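Local coordinates for protein DynF (Micromonospora chersina, PDB 6UBL) that is of unknown function but belongs to the dynemicin biosynthetic pathway and, holding palmitic acid in its beta-barrel, probably binds a long hydrophobic pathway molecule, at residues 100-114 with 129-141. Sequence-based numbering, arbitrary orientation.
Sequences ITVTLNPDCLSAGQI and KACRMAVGAIFDM. With PLM (palmitic acid), chain C.
With its CG1 anti to the backbone N (chi1 -174°), Val-102 turns CG2 onto Phe-139 CD2 at 3.7 Å; the two side chains run alongside each other, and CG1 of Val-102 and CZ of Phe-139 reach the tail of the palmitic acid, CZ lying 3.6 Å from PLM CG. Toward the carboxyl end of the lipid, Cys-131 SG meets PLM C4 at 3.7 Å and also touches Ile-114 CG1. Met-133 SD, on a doubly bent chain, folds back over the Ala-111/Gly-112 peptide, 3.5 Å from Gly-112 N. Strand 129-141 pairs antiparallel with 100-104 and 108-114, which are separated by a type I turn. At the break, Gly-136 N donates to Ser-110 OG (3.0 Å), and Asn-105 N to Gly-136 O. Asn-105 OD1 accepts from Asp-107 N in an Asx turn, ND2 reaches Ala-137 O through a water, and CB packs on Ile-138 CD1 (3.8 Å). An alanine at Asn-105 is likely to leave the turn without its side-chain acceptor and that water without its amide donor. Val-102, Phe-139, Cys-131 and Met-133 thus face the palmitic acid inside the barrel, whereas on the other face Arg-132 NH2 salt-bridges Glu-152 and Gln-113 NE2 hydrogen-bonds Tyr-194 OH, both of the second subunit.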
loop_
_atom_site.group_PDB
_atom_site.type_symbol
_atom_site.label_atom_id
_atom_site.label_comp_id
_atom_site.label_asym_id
_atom_site.label_seq_id
_atom_site.Cartn_x
_atom_site.Cartn_y
_atom_site.Cartn_z
ATOM N N ILE A 100 -3.752 -6.583 -22.776
ATOM C CA ILE A 100 -3.247 -5.735 -21.705
ATOM C C ILE A 100 -1.780 -6.087 -21.483
ATOM O O ILE A 100 -1.432 -7.269 -21.312
ATOM C CB ILE A 100 -4.055 -5.938 -20.410
ATOM C CG1 ILE A 100 -5.551 -5.698 -20.672
ATOM C CG2 ILE A 100 -3.545 -5.017 -19.303
ATOM C CD1 ILE A 100 -6.459 -6.119 -19.525
ATOM N N THR A 101 -0.920 -5.068 -21.492
ATOM C CA THR A 101 0.505 -5.244 -21.249
ATOM C C THR A 101 0.885 -4.472 -19.997
ATOM O O THR A 101 0.601 -3.271 -19.893
ATOM C CB THR A 101 1.324 -4.759 -22.456
ATOM O OG1 THR A 101 0.945 -5.487 -23.616
ATOM C CG2 THR A 101 2.817 -4.962 -22.196
ATOM N N VAL A 102 1.514 -5.167 -19.051
ATOM C CA VAL A 102 1.877 -4.597 -17.762
ATOM C C VAL A 102 3.390 -4.473 -17.690
ATOM O O VAL A 102 4.113 -5.454 -17.887
ATOM C CB VAL A 102 1.319 -5.434 -16.602
ATOM C CG1 VAL A 102 1.592 -4.747 -15.280
ATOM C CG2 VAL A 102 -0.177 -5.667 -16.776
ATOM N N THR A 103 3.860 -3.257 -17.421
ATOM C CA THR A 103 5.275 -2.944 -17.287
ATOM C C THR A 103 5.442 -2.071 -16.051
ATOM O O THR A 103 4.470 -1.750 -15.363
ATOM C CB THR A 103 5.771 -2.229 -18.543
ATOM O OG1 THR A 103 4.996 -1.048 -18.748
ATOM C CG2 THR A 103 5.636 -3.135 -19.771
ATOM N N LEU A 104 6.675 -1.679 -15.757
ATOM C CA LEU A 104 6.913 -0.799 -14.623
ATOM C C LEU A 104 6.740 0.672 -14.986
ATOM O O LEU A 104 7.081 1.116 -16.085
ATOM C CB LEU A 104 8.329 -0.993 -14.074
ATOM C CG LEU A 104 8.655 -2.376 -13.526
ATOM C CD1 LEU A 104 10.102 -2.353 -13.025
ATOM C CD2 LEU A 104 7.708 -2.797 -12.432
ATOM N N ASN A 105 6.238 1.431 -14.023
ATOM C CA ASN A 105 6.207 2.885 -14.129
ATOM C C ASN A 105 7.615 3.418 -13.888
ATOM O O ASN A 105 8.151 3.240 -12.789
ATOM C CB ASN A 105 5.261 3.447 -13.079
ATOM C CG ASN A 105 5.070 4.946 -13.200
ATOM O OD1 ASN A 105 5.888 5.646 -13.795
ATOM N ND2 ASN A 105 3.987 5.450 -12.615
ATOM N N PRO A 106 8.256 4.050 -14.879
ATOM C CA PRO A 106 9.643 4.516 -14.678
ATOM C C PRO A 106 9.783 5.598 -13.629
ATOM O O PRO A 106 10.913 5.885 -13.216
ATOM C CB PRO A 106 10.057 5.021 -16.066
ATOM C CG PRO A 106 8.767 5.399 -16.727
ATOM C CD PRO A 106 7.726 4.436 -16.204
ATOM N N ASP A 107 8.684 6.217 -13.189
ATOM C CA ASP A 107 8.757 7.256 -12.172
ATOM C C ASP A 107 8.857 6.689 -10.764
ATOM O O ASP A 107 9.071 7.459 -9.818
ATOM C CB ASP A 107 7.502 8.132 -12.191
ATOM C CG ASP A 107 7.372 8.969 -13.444
ATOM O OD1 ASP A 107 8.400 9.346 -14.031
ATOM O OD2 ASP A 107 6.216 9.295 -13.804
ATOM N N CYS A 108 8.684 5.378 -10.604
ATOM C CA CYS A 108 8.551 4.740 -9.304
ATOM C C CYS A 108 9.639 3.695 -9.111
ATOM O O CYS A 108 9.967 2.950 -10.044
ATOM C CB CYS A 108 7.242 3.942 -9.239
ATOM S SG CYS A 108 5.755 4.878 -9.468
ATOM N N LEU A 109 10.197 3.623 -7.909
ATOM C CA LEU A 109 11.051 2.502 -7.534
ATOM C C LEU A 109 10.177 1.408 -6.914
ATOM O O LEU A 109 9.598 1.601 -5.835
ATOM C CB LEU A 109 12.144 2.917 -6.548
ATOM C CG LEU A 109 12.967 1.696 -6.101
ATOM C CD1 LEU A 109 13.810 1.159 -7.265
ATOM C CD2 LEU A 109 13.847 1.988 -4.899
ATOM N N SER A 110 10.090 0.259 -7.586
ATOM C CA SER A 110 9.419 -0.919 -7.042
ATOM C C SER A 110 10.434 -1.716 -6.230
ATOM O O SER A 110 11.496 -2.076 -6.746
ATOM C CB SER A 110 8.841 -1.770 -8.172
ATOM O OG SER A 110 7.781 -1.091 -8.835
ATOM N N ALA A 111 10.129 -1.950 -4.953
ATOM C CA ALA A 111 11.121 -2.443 -4.008
ATOM C C ALA A 111 10.469 -3.349 -2.974
ATOM O O ALA A 111 9.291 -3.201 -2.644
ATOM C CB ALA A 111 11.851 -1.280 -3.334
ATOM N N GLY A 112 11.264 -4.266 -2.437
ATOM C CA GLY A 112 10.757 -5.237 -1.500
ATOM C C GLY A 112 11.865 -5.826 -0.661
ATOM O O GLY A 112 13.003 -5.347 -0.661
ATOM N N GLN A 113 11.509 -6.869 0.080
ATOM C CA GLN A 113 12.468 -7.506 0.967
ATOM C C GLN A 113 12.029 -8.926 1.287
ATOM O O GLN A 113 10.874 -9.317 1.072
ATOM C CB GLN A 113 12.685 -6.698 2.241
ATOM C CG GLN A 113 11.438 -6.506 3.076
ATOM C CD GLN A 113 11.655 -5.481 4.156
ATOM O OE1 GLN A 113 11.080 -4.393 4.122
ATOM N NE2 GLN A 113 12.506 -5.815 5.115
ATOM N N ILE A 114 12.989 -9.697 1.795
ATOM C CA ILE A 114 12.781 -11.075 2.224
ATOM C C ILE A 114 13.382 -11.200 3.616
ATOM O O ILE A 114 14.575 -10.925 3.803
ATOM C CB ILE A 114 13.461 -12.066 1.263
ATOM C CG1 ILE A 114 12.986 -11.848 -0.174
ATOM C CG2 ILE A 114 13.176 -13.497 1.699
ATOM C CD1 ILE A 114 13.714 -12.696 -1.203
ATOM N N LYS A 129 10.854 -17.835 5.230
ATOM C CA LYS A 129 10.822 -16.387 5.266
ATOM C C LYS A 129 9.598 -15.850 4.542
ATOM O O LYS A 129 8.797 -16.598 3.964
ATOM C CB LYS A 129 12.133 -15.816 4.717
ATOM C CG LYS A 129 13.298 -16.209 5.617
ATOM C CD LYS A 129 14.595 -15.524 5.229
ATOM C CE LYS A 129 15.786 -16.053 6.034
ATOM N NZ LYS A 129 15.752 -15.701 7.487
ATOM N N ALA A 130 9.428 -14.534 4.648
ATOM C CA ALA A 130 8.327 -13.830 4.015
ATOM C C ALA A 130 8.914 -12.822 3.046
ATOM O O ALA A 130 9.841 -12.085 3.386
ATOM C CB ALA A 130 7.485 -13.115 5.063
ATOM N N CYS A 131 8.354 -12.786 1.850
ATOM C CA CYS A 131 8.790 -11.938 0.756
ATOM C C CYS A 131 7.670 -10.977 0.399
ATOM O O CYS A 131 6.504 -11.370 0.315
ATOM C CB CYS A 131 9.132 -12.827 -0.444
ATOM S SG CYS A 131 9.550 -11.991 -1.972
ATOM N N ARG A 132 8.035 -9.718 0.187
ATOM C CA ARG A 132 7.087 -8.684 -0.199
ATOM C C ARG A 132 7.738 -7.789 -1.247
ATOM O O ARG A 132 8.967 -7.637 -1.288
ATOM C CB ARG A 132 6.595 -7.837 0.966
ATOM C CG ARG A 132 7.666 -7.010 1.641
ATOM C CD ARG A 132 7.183 -6.441 2.965
ATOM N NE ARG A 132 6.036 -5.519 2.862
ATOM C CZ ARG A 132 4.779 -5.795 3.193
ATOM N NH1 ARG A 132 4.424 -7.001 3.608
ATOM N NH2 ARG A 132 3.845 -4.861 3.082
ATOM N N MET A 133 6.896 -7.201 -2.101
ATOM C CA MET A 133 7.340 -6.268 -3.129
ATOM C C MET A 133 6.223 -5.248 -3.314
ATOM O O MET A 133 5.049 -5.620 -3.416
ATOM C CB MET A 133 7.604 -7.023 -4.442
ATOM C CG MET A 133 8.140 -6.172 -5.584
ATOM S SD MET A 133 9.861 -5.656 -5.355
ATOM C CE MET A 133 10.732 -7.156 -5.856
ATOM N N ALA A 134 6.594 -3.971 -3.362
ATOM C CA ALA A 134 5.662 -2.862 -3.537
ATOM C C ALA A 134 5.907 -2.275 -4.921
ATOM O O ALA A 134 7.019 -1.822 -5.205
ATOM C CB ALA A 134 5.893 -1.796 -2.460
ATOM N N VAL A 135 4.889 -2.306 -5.783
ATOM C CA VAL A 135 5.082 -2.121 -7.217
ATOM C C VAL A 135 4.295 -0.935 -7.747
ATOM O O VAL A 135 3.095 -0.803 -7.487
ATOM C CB VAL A 135 4.709 -3.396 -7.991
ATOM C CG1 VAL A 135 4.807 -3.182 -9.494
ATOM C CG2 VAL A 135 5.599 -4.549 -7.562
ATOM N N GLY A 136 4.969 -0.114 -8.548
ATOM C CA GLY A 136 4.320 0.896 -9.381
ATOM C C GLY A 136 4.288 0.429 -10.823
ATOM O O GLY A 136 5.338 0.280 -11.452
ATOM N N ALA A 137 3.094 0.183 -11.355
ATOM C CA ALA A 137 2.939 -0.440 -12.659
ATOM C C ALA A 137 2.242 0.475 -13.656
ATOM O O ALA A 137 1.618 1.475 -13.296
ATOM C CB ALA A 137 2.142 -1.749 -12.536
ATOM N N ILE A 138 2.352 0.090 -14.931
ATOM C CA ILE A 138 1.602 0.692 -16.025
ATOM C C ILE A 138 0.814 -0.421 -16.697
ATOM O O ILE A 138 1.393 -1.449 -17.072
ATOM C CB ILE A 138 2.539 1.328 -17.067
ATOM C CG1 ILE A 138 3.455 2.369 -16.409
ATOM C CG2 ILE A 138 1.720 1.946 -18.204
ATOM C CD1 ILE A 138 2.718 3.579 -15.936
ATOM N N PHE A 139 -0.480 -0.190 -16.923
ATOM C CA PHE A 139 -1.353 -1.155 -17.598
ATOM C C PHE A 139 -1.729 -0.546 -18.946
ATOM O O PHE A 139 -2.536 0.386 -19.001
ATOM C CB PHE A 139 -2.624 -1.423 -16.770
ATOM C CG PHE A 139 -2.373 -2.019 -15.408
ATOM C CD1 PHE A 139 -1.974 -1.210 -14.355
ATOM C CD2 PHE A 139 -2.567 -3.372 -15.176
ATOM C CE1 PHE A 139 -1.749 -1.744 -13.097
ATOM C CE2 PHE A 139 -2.341 -3.911 -13.913
ATOM C CZ PHE A 139 -1.933 -3.095 -12.878
ATOM N N ASP A 140 -1.132 -1.057 -20.025
ATOM C CA ASP A 140 -1.401 -0.555 -21.369
ATOM C C ASP A 140 -2.597 -1.315 -21.939
ATOM O O ASP A 140 -2.544 -2.537 -22.101
ATOM C CB ASP A 140 -0.158 -0.765 -22.236
ATOM C CG ASP A 140 -0.196 0.010 -23.553
ATOM O OD1 ASP A 140 -1.163 0.757 -23.804
ATOM O OD2 ASP A 140 0.770 -0.139 -24.330
ATOM N N MET A 141 -3.669 -0.586 -22.248
ATOM C CA MET A 141 -4.924 -1.153 -22.745
ATOM C C MET A 141 -5.258 -0.461 -24.061
ATOM O O MET A 141 -6.179 0.361 -24.138
ATOM C CB MET A 141 -6.042 -0.993 -21.711
ATOM C CG MET A 141 -5.748 -1.617 -20.346
ATOM S SD MET A 141 -7.215 -1.731 -19.282
ATOM C CE MET A 141 -6.583 -2.586 -17.836
HETATM C C1 PLM C . 14.004 -12.810 -5.764
HETATM O O1 PLM C . 14.309 -12.548 -7.008
HETATM O O2 PLM C . 14.695 -13.472 -5.034
HETATM C C2 PLM C . 12.696 -12.229 -5.330
HETATM C C3 PLM C . 11.530 -12.482 -6.249
HETATM C C4 PLM C . 10.305 -11.871 -5.639
HETATM C C5 PLM C . 9.292 -11.395 -6.612
HETATM C C6 PLM C . 8.134 -10.709 -5.929
HETATM C C7 PLM C . 6.822 -11.119 -6.540
HETATM C C8 PLM C . 6.836 -11.024 -8.046
HETATM C C9 PLM C . 7.036 -9.628 -8.567
HETATM C CA PLM C . 5.729 -8.935 -8.838
HETATM C CB PLM C . 5.105 -9.405 -10.138
HETATM C CC PLM C . 4.460 -8.280 -10.890
HETATM C CD PLM C . 2.955 -8.297 -10.893
HETATM C CE PLM C . 2.401 -6.902 -11.023
HETATM C CF PLM C . 0.994 -6.812 -11.529
HETATM C CG PLM C . 0.536 -5.403 -11.648
HETATM O O HOH W 1 2.446 3.328 -11.347
HETATM O O HOH W 2 8.099 0.730 -10.688
#